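Local coordinates for RagB/SusD family nutrient uptake outer membrane protein (Bacteroides thetaiotaomicron, PDB 7KV2) that probably binds beta-glucans at the outer membrane of a gut bacterium, as a SusD-family surface glycan-binding protein serving nutrient uptake, at residues Asp75-Val83 with Val476-Arg485. Numbering follows the deposited sequence.
Sequences DIMADDLWV and VLVPDAYGYR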
loop_
_atom_site.group_PDB
_atom_site.type_symbol
_atom_site.label_atom_id
_atom_site.label_comp_id
_atom_site.label_asym_id
_atom_site.label_seq_id
_atom_site.Cartn_x
_atom_site.Cartn_y
_atom_site.Cartn_z
ATOM N N ASP A 75 -1.636 -2.088 -7.970
ATOM C CA ASP A 75 -1.045 -3.332 -8.531
ATOM C C ASP A 75 -1.859 -3.830 -9.721
ATOM O O ASP A 75 -1.251 -4.460 -10.582
ATOM C CB ASP A 75 -0.845 -4.410 -7.459
ATOM C CG ASP A 75 0.327 -4.099 -6.531
ATOM O OD1 ASP A 75 1.395 -3.618 -7.026
ATOM O OD2 ASP A 75 0.194 -4.361 -5.313
ATOM N N ILE A 76 -3.178 -3.636 -9.756
ATOM C CA ILE A 76 -3.992 -4.139 -10.897
ATOM C C ILE A 76 -3.516 -3.408 -12.169
ATOM O O ILE A 76 -3.779 -3.934 -13.271
ATOM C CB ILE A 76 -5.505 -4.007 -10.654
ATOM C CG1 ILE A 76 -5.949 -2.554 -10.447
ATOM C CG2 ILE A 76 -5.923 -4.930 -9.522
ATOM C CD1 ILE A 76 -7.419 -2.320 -10.163
ATOM N N MET A 77 -2.875 -2.229 -12.063
ATOM C CA MET A 77 -2.428 -1.462 -13.263
ATOM C C MET A 77 -1.010 -1.846 -13.689
ATOM O O MET A 77 -0.493 -1.339 -14.762
ATOM C CB MET A 77 -2.553 0.051 -13.036
ATOM C CG MET A 77 -3.966 0.436 -12.683
ATOM S SD MET A 77 -4.267 2.243 -12.761
ATOM C CE MET A 77 -3.670 2.745 -11.144
ATOM N N ALA A 78 -0.373 -2.773 -12.962
ATOM C CA ALA A 78 1.001 -3.195 -13.321
ATOM C C ALA A 78 0.969 -4.557 -14.028
ATOM O O ALA A 78 0.020 -4.841 -14.799
ATOM C CB ALA A 78 1.863 -3.190 -12.071
ATOM N N ASP A 79 1.937 -5.438 -13.735
ATOM C CA ASP A 79 2.249 -6.625 -14.567
ATOM C C ASP A 79 2.344 -7.888 -13.694
ATOM O O ASP A 79 2.981 -8.866 -14.148
ATOM C CB ASP A 79 3.525 -6.389 -15.380
ATOM C CG ASP A 79 4.750 -6.023 -14.572
ATOM O OD1 ASP A 79 4.592 -5.430 -13.487
ATOM O OD2 ASP A 79 5.880 -6.233 -15.078
ATOM N N ASP A 80 1.719 -7.915 -12.509
ATOM C CA ASP A 80 1.989 -9.025 -11.542
ATOM C C ASP A 80 0.739 -9.839 -11.227
ATOM O O ASP A 80 0.866 -11.066 -10.973
ATOM C CB ASP A 80 2.562 -8.478 -10.232
ATOM C CG ASP A 80 3.965 -7.932 -10.369
ATOM O OD1 ASP A 80 4.677 -8.368 -11.292
ATOM O OD2 ASP A 80 4.297 -7.029 -9.602
ATOM N N LEU A 81 -0.425 -9.190 -11.228
ATOM C CA LEU A 81 -1.724 -9.778 -10.849
ATOM C C LEU A 81 -2.677 -9.631 -12.014
ATOM O O LEU A 81 -2.493 -8.664 -12.836
ATOM C CB LEU A 81 -2.302 -9.028 -9.639
ATOM C CG LEU A 81 -1.389 -8.834 -8.437
ATOM C CD1 LEU A 81 -2.118 -8.023 -7.365
ATOM C CD2 LEU A 81 -0.956 -10.177 -7.851
ATOM N N TRP A 82 -3.724 -10.425 -12.018
ATOM C CA TRP A 82 -4.930 -10.131 -12.819
ATOM C C TRP A 82 -5.951 -9.401 -11.923
ATOM O O TRP A 82 -5.607 -8.967 -10.772
ATOM C CB TRP A 82 -5.472 -11.422 -13.446
ATOM C CG TRP A 82 -4.519 -12.067 -14.407
ATOM C CD1 TRP A 82 -4.062 -13.355 -14.335
ATOM C CD2 TRP A 82 -3.917 -11.497 -15.589
ATOM N NE1 TRP A 82 -3.215 -13.629 -15.373
ATOM C CE2 TRP A 82 -3.146 -12.517 -16.185
ATOM C CE3 TRP A 82 -4.027 -10.265 -16.257
ATOM C CZ2 TRP A 82 -2.408 -12.305 -17.360
ATOM C CZ3 TRP A 82 -3.332 -10.070 -17.442
ATOM C CH2 TRP A 82 -2.494 -11.064 -17.957
ATOM N N VAL A 83 -7.170 -9.207 -12.423
ATOM C CA VAL A 83 -8.212 -8.457 -11.676
ATOM C C VAL A 83 -9.208 -9.448 -11.089
ATOM O O VAL A 83 -9.537 -9.324 -9.894
ATOM C CB VAL A 83 -8.865 -7.385 -12.567
ATOM C CG1 VAL A 83 -9.923 -6.640 -11.783
ATOM C CG2 VAL A 83 -7.824 -6.426 -13.131
ATOM N N VAL A 476 6.718 -1.805 -20.708
ATOM C CA VAL A 476 6.378 -3.041 -19.944
ATOM C C VAL A 476 4.877 -3.315 -20.021
ATOM O O VAL A 476 4.493 -4.490 -20.240
ATOM C CB VAL A 476 6.878 -2.930 -18.497
ATOM C CG1 VAL A 476 6.378 -4.073 -17.631
ATOM C CG2 VAL A 476 8.395 -2.849 -18.470
ATOM N N LEU A 477 4.048 -2.292 -19.899
ATOM C CA LEU A 477 2.579 -2.461 -19.762
ATOM C C LEU A 477 1.911 -2.397 -21.146
ATOM O O LEU A 477 1.167 -1.424 -21.426
ATOM C CB LEU A 477 2.063 -1.400 -18.787
ATOM C CG LEU A 477 2.758 -1.377 -17.413
ATOM C CD1 LEU A 477 2.211 -0.231 -16.553
ATOM C CD2 LEU A 477 2.560 -2.704 -16.682
ATOM N N VAL A 478 2.049 -3.492 -21.900
ATOM C CA VAL A 478 1.590 -3.648 -23.314
ATOM C C VAL A 478 0.575 -4.782 -23.377
ATOM O O VAL A 478 0.434 -5.547 -22.410
ATOM C CB VAL A 478 2.788 -3.891 -24.261
ATOM C CG1 VAL A 478 3.741 -2.720 -24.239
ATOM C CG2 VAL A 478 3.533 -5.186 -23.964
ATOM N N PRO A 479 -0.177 -4.923 -24.501
ATOM C CA PRO A 479 -1.172 -5.986 -24.616
ATOM C C PRO A 479 -0.549 -7.364 -24.364
ATOM O O PRO A 479 0.588 -7.618 -24.780
ATOM C CB PRO A 479 -1.738 -5.787 -26.031
ATOM C CG PRO A 479 -1.564 -4.290 -26.246
ATOM C CD PRO A 479 -0.193 -4.013 -25.674
ATOM N N ASP A 480 -1.290 -8.227 -23.664
ATOM C CA ASP A 480 -0.832 -9.591 -23.331
ATOM C C ASP A 480 -1.427 -10.597 -24.322
ATOM O O ASP A 480 -2.384 -10.272 -25.057
ATOM C CB ASP A 480 -1.156 -9.975 -21.876
ATOM C CG ASP A 480 -2.628 -9.826 -21.572
ATOM O OD1 ASP A 480 -3.424 -10.597 -22.144
ATOM O OD2 ASP A 480 -2.981 -8.914 -20.769
ATOM N N ALA A 481 -0.898 -11.802 -24.269
ATOM C CA ALA A 481 -1.300 -12.943 -25.113
ATOM C C ALA A 481 -2.611 -13.553 -24.617
ATOM O O ALA A 481 -3.116 -14.480 -25.290
ATOM C CB ALA A 481 -0.180 -13.977 -25.159
ATOM N N TYR A 482 -3.195 -13.084 -23.513
ATOM C CA TYR A 482 -4.481 -13.621 -22.990
ATOM C C TYR A 482 -5.664 -12.812 -23.534
ATOM O O TYR A 482 -6.801 -13.241 -23.344
ATOM C CB TYR A 482 -4.509 -13.562 -21.457
ATOM C CG TYR A 482 -3.444 -14.415 -20.809
ATOM C CD1 TYR A 482 -2.161 -13.944 -20.606
ATOM C CD2 TYR A 482 -3.722 -15.715 -20.431
ATOM C CE1 TYR A 482 -1.174 -14.736 -20.035
ATOM C CE2 TYR A 482 -2.755 -16.525 -19.854
ATOM C CZ TYR A 482 -1.471 -16.031 -19.661
ATOM O OH TYR A 482 -0.519 -16.820 -19.072
ATOM N N GLY A 483 -5.396 -11.653 -24.117
ATOM C CA GLY A 483 -6.455 -10.706 -24.500
ATOM C C GLY A 483 -7.073 -9.988 -23.312
ATOM O O GLY A 483 -8.195 -9.494 -23.456
ATOM N N TYR A 484 -6.397 -9.954 -22.159
ATOM C CA TYR A 484 -6.899 -9.283 -20.934
ATOM C C TYR A 484 -6.566 -7.808 -21.037
ATOM O O TYR A 484 -7.489 -7.019 -21.168
ATOM C CB TYR A 484 -6.311 -9.945 -19.692
ATOM C CG TYR A 484 -6.710 -11.376 -19.466
ATOM C CD1 TYR A 484 -7.903 -11.907 -19.933
ATOM C CD2 TYR A 484 -5.890 -12.200 -18.693
ATOM C CE1 TYR A 484 -8.232 -13.234 -19.704
ATOM C CE2 TYR A 484 -6.220 -13.511 -18.446
ATOM C CZ TYR A 484 -7.397 -14.025 -18.945
ATOM O OH TYR A 484 -7.687 -15.317 -18.637
ATOM N N ARG A 485 -5.287 -7.441 -20.996
ATOM C CA ARG A 485 -4.890 -6.063 -21.314
ATOM C C ARG A 485 -4.797 -5.954 -22.850
ATOM O O ARG A 485 -4.054 -6.761 -23.465
ATOM C CB ARG A 485 -3.572 -5.733 -20.637
ATOM C CG ARG A 485 -3.076 -4.334 -20.948
ATOM C CD ARG A 485 -1.903 -3.929 -20.081
ATOM N NE ARG A 485 -2.372 -3.625 -18.720
ATOM C CZ ARG A 485 -1.723 -3.945 -17.596
ATOM N NH1 ARG A 485 -0.615 -4.650 -17.646
ATOM N NH2 ARG A 485 -2.234 -3.616 -16.416
HETATM O O HOH W 1 -1.202 -15.763 -16.053
#
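Arg485 reaches the backbone oxygen of Ala78 end-on with two nitrogens, a compact case of one arginine joining loops distant in sequence. Arg485 NH1 and Arg485 NH2 both hydrogen-bond to Ala78 O, at 2.9 and 3.0 Å. That oxygen sits almost exactly in the guanidinium plane; on the acceptor side, NH2 lies in the carbonyl plane on a lone pair, and NH1 stands above that plane. A side chain extended through chi2 and bent at chi3 (-74°) presents this end to Ala78, while NH2 also hydrogen-bonds to Met98 O, a second acceptor that should limit rotation of the group.

Asp480 shapes the loop that carries the arginine. Its OD1 accepts from Tyr482 N on the anti lone pair, closing an Asx turn, and from Tyr484 N on the syn one; Asp480 OD2 accepts a hydrogen bond from Arg485 N at 2.7 Å. Asp480 OD2 also lies at the edge of the indole ring, 3.5 Å from Trp82 CZ3.

The indole enters an aromatic cluster. Tyr484 points its edge at one face of Trp82, the planes 81° apart, with Tyr484 CD2 over the six-membered ring. Trp82 in turn directs its own edge toward the face of Tyr482 in an offset edge-to-face pair, Trp82 CZ2 to Tyr482 CD1 3.6 Å, and a water accepts from Trp82 NE1.

Farther along, Leu477 lays CD2 against the Ala78 backbone, 3.6 Å from Ala78 C, and Val476 CG1 touches the carboxylate of Asp79, whose salt bridge is with Arg463. Together these contacts join the loop between helices 70-75 and 92-98 to that between 473-476 and 500-505, with helix 463-469 packed against Ala78 and Leu477 and helix 92-98 against Trp82.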